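Local coordinates for protein probable glutamine synthetase (Pseudomonas aeruginosa, PDB 4HPP) that is of unknown function but belongs to the glutamine synthetase family and holds a magnesium ion and a glutamic acid molecule in its catalytic domain, at residues 94-97 / 103-106; 117-122 / 264-269; 131-136 / 178-183; 283-288 / 421-426; 301-306 / 310-315. All coordinates share one frame; numbering follows the deposited sequence.

Contact 1: 94-97 / 103-106; sequences GNLV and PWPA
The indole ring of Trp104 meets Leu96 on the benzene part of the ring. Leu96 CD1 comes in obliquely and lies 3.6 Å from Trp104 CE3; CZ3 is about as close. One face of the ring carries the methyl of Ala106, from the same segment, with CB 3.6 Å above the plane of the Trp104 ring and shifted toward the rim. Trp60 adds a second ring, its plane turned by about 60°. The two side chains of the contact run side by side and point the same way. With chi1 at -169°, the Trp104 indole is swung clear of its own backbone N and lies alongside the leucine. The backbones are joined as well. Trp104 N donates to Leu96 O at 3.1 Å, and the donor is tilted 21° from the carbonyl plane. Next to this bond, Val97 and Pro103 form a single bridge, their CA atoms 4.5 Å apart. The bond thus joins the neighbours of the bridged pair. Val97 CG1 rests 4.1 Å from Pro103 CA. On its other side, strand 89-97 is bonded to strand 66-78, through Val97 and Arg67 among others. One backbone bond thus ties the loop to the strand end, while the leucine and the indole bury their carbon surface together.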
# COMPACT_ATOMS: atom_id res chain seq x y z
N GLY A 94 36.95 -9.61 22.57
CA GLY A 94 38.37 -9.52 22.49
C GLY A 94 38.89 -8.83 23.72
O GLY A 94 38.14 -8.13 24.44
N ASN A 95 40.18 -9.03 23.96
CA ASN A 95 40.89 -8.27 24.97
C ASN A 95 41.78 -7.22 24.26
O ASN A 95 42.28 -7.48 23.16
CB ASN A 95 41.74 -9.19 25.86
CG ASN A 95 41.04 -10.49 26.26
OD1 ASN A 95 39.86 -10.51 26.63
ND2 ASN A 95 41.78 -11.59 26.19
N LEU A 96 41.95 -6.04 24.89
CA LEU A 96 42.83 -4.95 24.45
C LEU A 96 44.25 -5.09 24.97
O LEU A 96 44.47 -5.31 26.17
CB LEU A 96 42.28 -3.61 24.92
CG LEU A 96 40.93 -3.17 24.35
CD1 LEU A 96 40.45 -1.87 25.00
CD2 LEU A 96 41.04 -2.93 22.86
N VAL A 97 45.21 -4.95 24.06
CA VAL A 97 46.63 -5.18 24.38
C VAL A 97 47.45 -4.16 23.62
O VAL A 97 46.97 -3.66 22.62
CB VAL A 97 47.07 -6.62 24.00
CG1 VAL A 97 46.18 -7.61 24.71
CG2 VAL A 97 46.98 -6.87 22.49
N PRO A 103 49.18 -7.03 27.78
CA PRO A 103 47.85 -6.79 28.35
C PRO A 103 47.68 -5.35 28.79
O PRO A 103 48.42 -4.90 29.65
CB PRO A 103 47.79 -7.75 29.54
CG PRO A 103 48.70 -8.88 29.15
CD PRO A 103 49.76 -8.30 28.26
N TRP A 104 46.71 -4.64 28.21
CA TRP A 104 46.45 -3.23 28.50
C TRP A 104 45.69 -3.10 29.76
O TRP A 104 44.57 -3.59 29.83
CB TRP A 104 45.63 -2.58 27.39
CG TRP A 104 45.53 -1.06 27.48
CD1 TRP A 104 46.57 -0.14 27.68
CD2 TRP A 104 44.32 -0.23 27.34
NE1 TRP A 104 46.10 1.15 27.68
CE2 TRP A 104 44.75 1.16 27.48
CE3 TRP A 104 43.00 -0.49 27.10
CZ2 TRP A 104 43.86 2.22 27.40
CZ3 TRP A 104 42.11 0.58 27.01
CH2 TRP A 104 42.54 1.90 27.16
N PRO A 105 46.25 -2.41 30.77
CA PRO A 105 45.64 -2.23 32.10
C PRO A 105 44.21 -1.65 32.13
O PRO A 105 43.46 -1.91 33.09
CB PRO A 105 46.63 -1.27 32.82
CG PRO A 105 47.56 -0.74 31.76
CD PRO A 105 47.63 -1.86 30.75
N ALA A 106 43.82 -0.86 31.14
CA ALA A 106 42.46 -0.34 31.22
C ALA A 106 41.37 -1.23 30.53
O ALA A 106 40.20 -0.82 30.40
CB ALA A 106 42.40 1.11 30.77

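Contact 2: 117-122 / 264-269; sequences ERYRDS and EHWAAG
Tyr119 OH has two polar partners: it accepts from Trp266 NE1 and is also bonded to the backbone O of Leu350. The bond from Trp266 NE1 to Tyr119 OH is 2.7 Å long, with an N-H...O angle of 146°. A carbonyl can only accept, so the phenol hydrogen serves Leu350. Both roles of the buried hydroxyl are then filled, and the indole N-H is satisfied too. The geometry is edge to edge. The hydroxyl lies in the plane of the indole, 1° out of it, and the indole N lies in the plane of the phenol ring. The two side chains cross at about a right angle. Trp266 CD1 also borders the hydroxyl, 3.3 Å from Tyr119 OH. A chi1 of -165° turns the Trp266 indole away from its backbone N and carries it across toward the tyrosine. The backbones stay well apart, with the CA atoms of Tyr119 and Trp266 12.0 Å from each other, so two long aromatic side chains span the gap. The contact joins helix 108-121 to helix 261-281. Helix 342-358 lies against both: it supplies Leu350, and its Val349 and Ile357 touch the indole. Strand 235-243 packs on both rings through Leu241, and strand 124-137 adds Leu124 and Val126 beside the tyrosine.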
# COMPACT_ATOMS: atom_id res chain seq x y z
N GLU A 117 41.31 -15.80 37.53
CA GLU A 117 42.63 -16.38 37.87
C GLU A 117 42.97 -16.36 39.39
O GLU A 117 43.18 -17.43 39.97
CB GLU A 117 43.76 -15.71 37.05
CG GLU A 117 45.19 -16.30 37.21
CD GLU A 117 45.29 -17.84 37.00
OE1 GLU A 117 46.32 -18.43 37.45
OE2 GLU A 117 44.38 -18.46 36.40
N ARG A 118 43.02 -15.17 40.01
CA ARG A 118 43.24 -14.99 41.45
C ARG A 118 42.23 -15.80 42.26
O ARG A 118 42.52 -16.26 43.38
CB ARG A 118 43.11 -13.51 41.88
CG ARG A 118 44.14 -12.59 41.29
CD ARG A 118 44.13 -11.21 41.91
NE ARG A 118 43.12 -10.26 41.43
CZ ARG A 118 43.25 -9.47 40.36
NH1 ARG A 118 44.31 -9.54 39.58
NH2 ARG A 118 42.30 -8.61 40.03
N TYR A 119 41.03 -15.95 41.69
CA TYR A 119 40.09 -16.86 42.27
C TYR A 119 40.55 -18.31 42.12
O TYR A 119 40.58 -19.03 43.13
CB TYR A 119 38.70 -16.65 41.74
CG TYR A 119 37.84 -15.82 42.67
CD1 TYR A 119 37.93 -14.41 42.68
CD2 TYR A 119 36.93 -16.44 43.56
CE1 TYR A 119 37.13 -13.63 43.50
CE2 TYR A 119 36.12 -15.66 44.39
CZ TYR A 119 36.23 -14.26 44.36
OH TYR A 119 35.49 -13.47 45.22
N ARG A 120 40.92 -18.71 40.90
CA ARG A 120 41.34 -20.10 40.64
C ARG A 120 42.53 -20.47 41.55
O ARG A 120 42.49 -21.50 42.23
CB ARG A 120 41.69 -20.34 39.17
CG ARG A 120 41.25 -21.72 38.62
CD ARG A 120 41.91 -22.14 37.29
NE ARG A 120 43.32 -21.71 37.25
CZ ARG A 120 44.31 -22.23 37.98
NH1 ARG A 120 44.08 -23.23 38.83
NH2 ARG A 120 45.55 -21.75 37.88
N ASP A 121 43.55 -19.62 41.59
CA ASP A 121 44.79 -19.83 42.37
C ASP A 121 44.57 -20.34 43.77
O ASP A 121 45.30 -21.22 44.21
CB ASP A 121 45.62 -18.54 42.44
CG ASP A 121 46.43 -18.31 41.17
OD1 ASP A 121 46.88 -17.16 41.02
OD2 ASP A 121 46.60 -19.25 40.33
N SER A 122 43.59 -19.78 44.47
CA SER A 122 43.19 -20.26 45.79
C SER A 122 42.03 -21.27 45.75
O SER A 122 41.36 -21.46 46.76
CB SER A 122 42.80 -19.09 46.68
OG SER A 122 41.57 -18.58 46.25
N GLU A 264 30.01 -16.60 54.42
CA GLU A 264 29.86 -15.39 55.23
C GLU A 264 31.02 -14.40 55.04
O GLU A 264 30.80 -13.20 55.03
CB GLU A 264 29.71 -15.71 56.71
CG GLU A 264 29.19 -17.10 57.00
CD GLU A 264 28.79 -17.30 58.46
OE1 GLU A 264 27.99 -18.24 58.72
OE2 GLU A 264 29.27 -16.52 59.33
N HIS A 265 32.25 -14.89 54.90
CA HIS A 265 33.36 -13.98 54.64
C HIS A 265 33.13 -13.27 53.32
O HIS A 265 33.13 -12.02 53.23
CB HIS A 265 34.71 -14.70 54.68
CG HIS A 265 35.09 -15.28 56.04
ND1 HIS A 265 35.03 -14.55 57.19
CD2 HIS A 265 35.56 -16.56 56.41
CE1 HIS A 265 35.42 -15.33 58.23
NE2 HIS A 265 35.73 -16.56 57.75
N TRP A 266 32.89 -14.05 52.28
CA TRP A 266 32.59 -13.51 50.96
C TRP A 266 31.50 -12.43 50.96
O TRP A 266 31.72 -11.28 50.52
CB TRP A 266 32.29 -14.63 50.00
CG TRP A 266 32.33 -14.13 48.59
CD1 TRP A 266 33.43 -14.05 47.76
CD2 TRP A 266 31.20 -13.57 47.80
NE1 TRP A 266 33.08 -13.52 46.54
CE2 TRP A 266 31.76 -13.20 46.50
CE3 TRP A 266 29.82 -13.38 48.02
CZ2 TRP A 266 30.98 -12.65 45.47
CZ3 TRP A 266 29.04 -12.82 46.99
CH2 TRP A 266 29.61 -12.46 45.74
N ALA A 267 30.32 -12.78 51.47
CA ALA A 267 29.22 -11.82 51.59
C ALA A 267 29.60 -10.57 52.39
O ALA A 267 29.14 -9.44 52.08
CB ALA A 267 28.00 -12.49 52.19
N ALA A 268 30.45 -10.77 53.40
CA ALA A 268 30.83 -9.65 54.28
C ALA A 268 31.68 -8.57 53.56
O ALA A 268 31.48 -7.34 53.72
CB ALA A 268 31.54 -10.19 55.51
N GLY A 269 32.59 -9.06 52.72
CA GLY A 269 33.41 -8.19 51.85
C GLY A 269 32.62 -7.37 50.85
O GLY A 269 32.88 -6.16 50.67

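Contact 3: 131-136 / 178-183; sequences EHEFSL and LPEYGQ. With MG (magnesium ion), chain B; GLU (glutamic acid), chain D.
Glu133 and Glu180 meet at the magnesium site of the glutamine synthetase catalytic domain, on its mixed sheet. Along 131-136, Glu133 is the residue that reaches the metal, its chain extended beyond CG. Its OE2 binds magnesium at 2.2 Å, and its OE1 accepts from the N of the bound glutamic acid at 2.8 Å; Gly234 N also donates to this OE1. Glu180 comes to the ion from the second segment, across Glu133 at about a right angle. Its OE1 is 2.1 Å from magnesium. The carboxylate planes are 67° apart. Glu133 OE2 and Glu180 OE1 are only 2.8 Å from each other, a closeness that the shared cation would offset. The ligand binds the ion with its own OE2, at 2.0 Å, and Glu187 adds a further protein oxygen. The site lies near a subunit border: Tyr181 OH bonds to Asp52 O of a neighbouring subunit. The other oxygen of the second carboxylate is held by the backbone, as Tyr181 N donates to the anti lone pair of Glu180 OE2 at 2.9 Å.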
# COMPACT_ATOMS: atom_id res chain seq x y z
N GLU A 131 20.62 -11.52 35.25
CA GLU A 131 19.22 -11.51 34.87
C GLU A 131 19.00 -10.11 34.36
O GLU A 131 19.44 -9.14 35.00
CB GLU A 131 18.29 -11.76 36.07
CG GLU A 131 18.29 -13.17 36.70
CD GLU A 131 17.22 -13.32 37.81
OE1 GLU A 131 16.97 -14.48 38.20
OE2 GLU A 131 16.60 -12.31 38.29
N HIS A 132 18.30 -10.01 33.23
CA HIS A 132 18.15 -8.77 32.53
C HIS A 132 16.72 -8.39 32.36
O HIS A 132 15.91 -9.23 31.96
CB HIS A 132 18.82 -8.86 31.19
CG HIS A 132 20.34 -8.87 31.25
ND1 HIS A 132 21.08 -10.00 30.99
CD2 HIS A 132 21.26 -7.84 31.46
CE1 HIS A 132 22.40 -9.69 31.06
NE2 HIS A 132 22.50 -8.37 31.35
N GLU A 133 16.38 -7.12 32.68
CA GLU A 133 15.05 -6.64 32.41
C GLU A 133 15.12 -5.50 31.37
O GLU A 133 16.11 -4.75 31.31
CB GLU A 133 14.35 -6.21 33.68
CG GLU A 133 13.93 -7.36 34.60
CD GLU A 133 13.61 -6.87 36.01
OE1 GLU A 133 13.92 -5.69 36.35
OE2 GLU A 133 13.06 -7.69 36.81
N PHE A 134 14.10 -5.39 30.52
CA PHE A 134 14.09 -4.39 29.48
C PHE A 134 12.66 -4.00 29.07
O PHE A 134 11.66 -4.72 29.37
CB PHE A 134 14.91 -4.89 28.26
CG PHE A 134 14.33 -6.14 27.59
CD1 PHE A 134 14.70 -7.44 28.02
CD2 PHE A 134 13.46 -6.03 26.49
CE1 PHE A 134 14.19 -8.55 27.43
CE2 PHE A 134 12.97 -7.16 25.88
CZ PHE A 134 13.31 -8.41 26.36
N SER A 135 12.58 -2.89 28.36
CA SER A 135 11.34 -2.39 27.81
C SER A 135 11.36 -2.81 26.41
O SER A 135 12.42 -2.70 25.76
CB SER A 135 11.33 -0.83 27.76
OG SER A 135 11.16 -0.22 29.03
N LEU A 136 10.20 -3.26 25.92
CA LEU A 136 9.97 -3.55 24.51
C LEU A 136 9.01 -2.53 23.94
O LEU A 136 7.83 -2.53 24.29
CB LEU A 136 9.42 -4.97 24.29
CG LEU A 136 9.38 -5.46 22.84
CD1 LEU A 136 10.77 -5.49 22.27
CD2 LEU A 136 8.76 -6.84 22.68
N LEU A 178 9.72 -13.85 30.38
CA LEU A 178 8.49 -13.52 31.11
C LEU A 178 8.16 -12.04 30.99
O LEU A 178 9.07 -11.21 30.99
CB LEU A 178 8.67 -13.94 32.58
CG LEU A 178 9.90 -13.50 33.39
CD1 LEU A 178 9.55 -12.40 34.40
CD2 LEU A 178 10.57 -14.66 34.12
N PRO A 179 6.87 -11.68 30.91
CA PRO A 179 6.53 -10.23 31.09
C PRO A 179 6.76 -9.87 32.55
O PRO A 179 6.53 -10.73 33.42
CB PRO A 179 5.04 -10.16 30.83
CG PRO A 179 4.56 -11.56 31.17
CD PRO A 179 5.67 -12.54 30.84
N GLU A 180 7.27 -8.67 32.82
CA GLU A 180 7.59 -8.25 34.19
C GLU A 180 6.58 -7.17 34.70
O GLU A 180 5.51 -6.94 34.11
CB GLU A 180 9.01 -7.69 34.25
CG GLU A 180 10.04 -8.61 34.88
CD GLU A 180 10.02 -8.62 36.39
OE1 GLU A 180 10.81 -9.37 36.99
OE2 GLU A 180 9.22 -7.87 36.99
N TYR A 181 6.98 -6.46 35.76
CA TYR A 181 6.03 -5.61 36.49
C TYR A 181 5.62 -4.37 35.68
O TYR A 181 4.45 -4.06 35.60
CB TYR A 181 6.49 -5.36 37.99
CG TYR A 181 5.53 -4.56 38.81
CD1 TYR A 181 4.17 -4.90 38.88
CD2 TYR A 181 5.97 -3.42 39.51
CE1 TYR A 181 3.27 -4.14 39.60
CE2 TYR A 181 5.08 -2.64 40.24
CZ TYR A 181 3.74 -2.99 40.28
OH TYR A 181 2.87 -2.22 41.01
N GLY A 182 6.57 -3.73 34.99
CA GLY A 182 6.22 -2.51 34.28
C GLY A 182 5.60 -2.70 32.94
O GLY A 182 5.70 -3.79 32.31
N GLN A 183 5.00 -1.64 32.45
CA GLN A 183 4.38 -1.72 31.15
C GLN A 183 5.43 -1.93 30.05
O GLN A 183 6.44 -1.18 29.98
CB GLN A 183 3.64 -0.44 30.91
CG GLN A 183 2.67 -0.08 32.02
CD GLN A 183 1.64 0.86 31.49
OE1 GLN A 183 1.95 1.73 30.65
NE2 GLN A 183 0.39 0.67 31.90
MG MG B . 12.81 -9.66 37.69
N GLU D . 12.67 -4.25 38.35
CA GLU D . 13.39 -4.49 39.67
C GLU D . 14.82 -3.90 39.77
O GLU D . 15.08 -2.77 39.38
CB GLU D . 13.44 -5.98 39.97
CG GLU D . 12.10 -6.56 40.32
CD GLU D . 12.14 -8.05 40.40
OE1 GLU D . 11.95 -8.56 41.51
OE2 GLU D . 12.38 -8.71 39.35
OXT GLU D . 15.77 -4.55 40.25

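Contact 4: 283-288 / 421-426; sequences PTAASY and RHELAL
A backbone turn ahead of helix 288-291 is tied here to helix 410-427 of the glutamine synthetase catalytic domain. The link is a carboxylate on a main-chain N-H. Glu423 OE1 accepts from Ala285 N at 3.1 Å, and the bond is nearly straight, with an angle of 168°. The donor comes on the syn side of the oxygen, 32° out of the carboxylate plane. A chi1 of 176° points the Glu423 chain away from its own N, and the extended chain reaches from the helix to the turn. Thr284 lies beside the same oxygen: its CB is 3.4 Å from Glu423 OE1, and its CG2 3.7 Å from that atom. The acid has other partners. Lys420 makes a salt bridge with OE2 and also bonds to Pro283 O, while Tyr439 gives OE1 a weak hydrogen bond. The lysine would be expected to keep the buried carboxylate ionised. The turn is also held from within. Ser287 N donates to Thr284 O at 2.8 Å, and in return Thr284 N donates to Ser287 OG at 3.2 Å.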
# COMPACT_ATOMS: atom_id res chain seq x y z
N PRO A 283 26.56 2.60 37.59
CA PRO A 283 27.63 3.52 37.28
C PRO A 283 27.20 4.69 36.46
O PRO A 283 28.07 5.40 35.97
CB PRO A 283 28.54 2.67 36.39
CG PRO A 283 27.67 1.57 35.86
CD PRO A 283 26.30 1.73 36.44
N THR A 284 25.92 4.89 36.25
CA THR A 284 25.59 6.10 35.48
C THR A 284 24.72 7.03 36.29
O THR A 284 24.09 6.62 37.29
CB THR A 284 24.87 5.82 34.14
OG1 THR A 284 23.67 5.10 34.40
CG2 THR A 284 25.76 5.01 33.20
N ALA A 285 24.68 8.28 35.84
CA ALA A 285 23.86 9.30 36.50
C ALA A 285 22.39 8.83 36.64
O ALA A 285 21.78 8.99 37.72
CB ALA A 285 23.97 10.64 35.76
N ALA A 286 21.84 8.22 35.58
CA ALA A 286 20.48 7.67 35.59
C ALA A 286 20.30 6.50 36.55
O ALA A 286 19.15 6.13 36.84
CB ALA A 286 20.02 7.26 34.19
N SER A 287 21.41 5.95 37.05
CA SER A 287 21.32 4.78 37.91
C SER A 287 20.68 5.14 39.24
O SER A 287 20.01 4.29 39.88
CB SER A 287 22.68 4.13 38.11
OG SER A 287 23.12 3.51 36.91
N TYR A 288 20.86 6.40 39.65
CA TYR A 288 20.38 6.81 40.96
C TYR A 288 18.90 7.18 41.04
O TYR A 288 18.37 7.23 42.13
CB TYR A 288 21.38 7.74 41.67
CG TYR A 288 22.62 6.96 41.83
CD1 TYR A 288 23.54 6.87 40.77
CD2 TYR A 288 22.84 6.20 42.96
CE1 TYR A 288 24.67 6.09 40.87
CE2 TYR A 288 23.96 5.38 43.06
CZ TYR A 288 24.87 5.33 42.01
OH TYR A 288 25.99 4.52 42.10
N ARG A 421 33.21 11.65 36.15
CA ARG A 421 33.12 13.08 36.48
C ARG A 421 32.58 13.84 35.28
O ARG A 421 31.64 14.73 35.39
CB ARG A 421 34.53 13.64 36.79
CG ARG A 421 35.10 13.27 38.15
CD ARG A 421 34.10 13.60 39.28
NE ARG A 421 34.48 12.92 40.52
CZ ARG A 421 33.70 12.79 41.59
NH1 ARG A 421 32.48 13.30 41.58
NH2 ARG A 421 34.15 12.15 42.66
N HIS A 422 33.18 13.47 34.14
CA HIS A 422 32.88 14.08 32.88
C HIS A 422 31.48 13.74 32.45
O HIS A 422 30.73 14.61 31.96
CB HIS A 422 33.92 13.72 31.85
CG HIS A 422 33.68 14.39 30.52
ND1 HIS A 422 34.24 13.95 29.37
CD2 HIS A 422 32.88 15.49 30.18
CE1 HIS A 422 33.82 14.74 28.35
NE2 HIS A 422 32.99 15.68 28.86
N GLU A 423 31.10 12.48 32.67
CA GLU A 423 29.73 12.12 32.42
C GLU A 423 28.83 12.99 33.29
O GLU A 423 27.87 13.58 32.80
CB GLU A 423 29.49 10.63 32.67
CG GLU A 423 28.03 10.26 32.49
CD GLU A 423 27.69 8.86 32.94
OE1 GLU A 423 26.53 8.66 33.36
OE2 GLU A 423 28.56 7.96 32.86
N LEU A 424 29.13 13.12 34.58
CA LEU A 424 28.23 13.92 35.43
C LEU A 424 28.32 15.42 35.15
O LEU A 424 27.29 16.11 35.18
CB LEU A 424 28.26 13.53 36.91
CG LEU A 424 29.41 13.72 37.87
CD1 LEU A 424 29.28 15.04 38.64
CD2 LEU A 424 29.42 12.55 38.84
N ALA A 425 29.51 15.93 34.81
CA ALA A 425 29.56 17.29 34.22
C ALA A 425 28.52 17.37 33.11
O ALA A 425 27.66 18.25 33.14
CB ALA A 425 30.94 17.69 33.69
N LEU A 426 28.55 16.44 32.15
CA LEU A 426 27.71 16.66 30.99
C LEU A 426 26.23 16.69 31.32
O LEU A 426 25.42 17.17 30.51
CB LEU A 426 28.02 15.69 29.86
CG LEU A 426 29.38 15.88 29.19
CD1 LEU A 426 29.80 14.56 28.51
CD2 LEU A 426 29.33 17.07 28.21

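Contact 5: 301-306 / 310-315; sequences ACLGLR and AALRIC
Leu303 and Ile314 make the closest contact between two side chains, with Leu303 CD2 3.6 Å from Ile314 CD1. The other branch of the leucine, CD1, lies 4.2 Å from Leu312 CD2. Leu303 and Leu312 stand on the same face of the sheet. At chi1 -175°, the end of the Leu303 side chain leans to the partner strand. Further along, Leu305 CD1 touches Ile314 CG2 at 4.0 Å. On the other face, Gly304 has no side chain, and the methyl of Ala310 sits there, with its CB 3.5 Å from Gly304 N. Cys302 SG borders Ala310 as well. Outward from these carbons lie the backbone bonds. Gly304 N donates to Leu312 O at 3.0 Å. Gly304 O accepts from Ile314 N at 2.8 Å, nearly along the C=O axis. A weak third bond runs from Leu312 N to Cys302 O at 3.3 Å. Arg313 shares the Gly304 face. Its NH1 makes a salt bridge to Glu332, and its side chain is about 7 Å from the bound glutamic acid at the nearest atoms. One residue bonding with both its N and its O to the two neighbours of its partner is the signature of parallel strands. The short strands 303-304 and 312-315 therefore form a parallel pair in the mixed sheet of the catalytic domain, and 312-315 runs antiparallel to strand 330-336 beyond it.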
# COMPACT_ATOMS: atom_id res chain seq x y z
N ALA A 301 23.26 -1.45 52.64
CA ALA A 301 24.00 -2.67 52.39
C ALA A 301 23.69 -3.61 53.53
O ALA A 301 24.28 -3.52 54.60
CB ALA A 301 25.49 -2.40 52.29
N CYS A 302 22.74 -4.50 53.29
CA CYS A 302 22.31 -5.50 54.27
C CYS A 302 22.06 -6.81 53.50
O CYS A 302 22.21 -6.86 52.28
CB CYS A 302 21.03 -5.01 54.95
SG CYS A 302 19.70 -4.65 53.77
N LEU A 303 21.64 -7.85 54.20
CA LEU A 303 21.44 -9.14 53.61
C LEU A 303 19.99 -9.63 53.82
O LEU A 303 19.26 -9.18 54.72
CB LEU A 303 22.45 -10.12 54.19
CG LEU A 303 22.55 -11.56 53.69
CD1 LEU A 303 23.73 -11.69 52.75
CD2 LEU A 303 22.81 -12.42 54.91
N GLY A 304 19.57 -10.56 52.96
CA GLY A 304 18.24 -11.11 53.09
C GLY A 304 18.22 -12.57 52.76
O GLY A 304 18.88 -13.02 51.85
N LEU A 305 17.47 -13.33 53.53
CA LEU A 305 17.04 -14.65 53.06
C LEU A 305 15.69 -14.35 52.42
O LEU A 305 15.26 -14.98 51.45
CB LEU A 305 16.91 -15.59 54.28
CG LEU A 305 16.67 -17.09 54.18
CD1 LEU A 305 17.61 -17.79 53.22
CD2 LEU A 305 16.77 -17.74 55.56
N ARG A 306 15.12 -13.26 52.92
CA ARG A 306 13.70 -13.07 53.15
C ARG A 306 13.07 -12.13 52.14
O ARG A 306 12.07 -12.46 51.50
CB ARG A 306 13.53 -12.47 54.56
CG ARG A 306 14.78 -12.59 55.45
CD ARG A 306 15.19 -11.29 56.14
NE ARG A 306 16.53 -11.42 56.71
CZ ARG A 306 17.16 -10.50 57.45
NH1 ARG A 306 16.58 -9.34 57.76
NH2 ARG A 306 18.39 -10.77 57.89
N ALA A 310 16.77 -6.01 50.29
CA ALA A 310 18.17 -6.29 50.66
C ALA A 310 19.04 -6.11 49.43
O ALA A 310 18.65 -6.51 48.35
CB ALA A 310 18.32 -7.72 51.27
N ALA A 311 20.21 -5.51 49.59
CA ALA A 311 21.15 -5.36 48.49
C ALA A 311 21.75 -6.72 48.10
O ALA A 311 22.08 -6.93 46.94
CB ALA A 311 22.25 -4.34 48.83
N LEU A 312 21.88 -7.65 49.05
CA LEU A 312 22.47 -8.97 48.74
C LEU A 312 21.53 -10.00 49.28
O LEU A 312 21.14 -9.94 50.45
CB LEU A 312 23.84 -9.12 49.39
CG LEU A 312 24.90 -10.09 48.89
CD1 LEU A 312 25.34 -9.78 47.48
CD2 LEU A 312 26.13 -10.02 49.78
N ARG A 313 21.12 -10.94 48.44
CA ARG A 313 20.07 -11.86 48.84
C ARG A 313 20.51 -13.28 48.63
O ARG A 313 21.01 -13.64 47.58
CB ARG A 313 18.78 -11.58 48.06
CG ARG A 313 17.66 -12.61 48.27
CD ARG A 313 16.36 -12.15 47.63
NE ARG A 313 16.35 -12.32 46.17
CZ ARG A 313 15.95 -13.41 45.52
NH1 ARG A 313 15.99 -13.44 44.19
NH2 ARG A 313 15.49 -14.48 46.18
N ILE A 314 20.34 -14.07 49.68
CA ILE A 314 20.52 -15.51 49.62
C ILE A 314 19.32 -16.13 48.91
O ILE A 314 18.17 -15.90 49.31
CB ILE A 314 20.60 -16.09 51.04
CG1 ILE A 314 21.71 -15.40 51.85
CG2 ILE A 314 20.85 -17.59 50.96
CD1 ILE A 314 21.45 -15.33 53.34
N CYS A 315 19.60 -16.90 47.86
CA CYS A 315 18.56 -17.59 47.06
C CYS A 315 18.52 -19.04 47.50
O CYS A 315 19.30 -19.88 46.98
CB CYS A 315 18.83 -17.53 45.54
SG CYS A 315 18.97 -15.86 44.84

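Contact 1 lies at the end of strand 89-97, in the N-terminal sheet. Contact 2 follows from helix 108-121, about 24 Å away between centres. Contacts 3 and 5 both reach the mixed sheet of the catalytic domain, their nearest atoms about 6 Å apart. Contact 4 ties the loop after helix 261-281, which also carries contact 2, to helix 410-427, about 24 Å from contact 3 between centres. Contact 3 is nested in the loop closed by contact 2, contact 5 in that of contact 4. Contacts 2 and 5 touch, Ala267 O on Leu312 CD2, which sets helix 261-281 against the parallel strands. The magnesium site, in contact 3, is about 34 Å from contact 1 between centres.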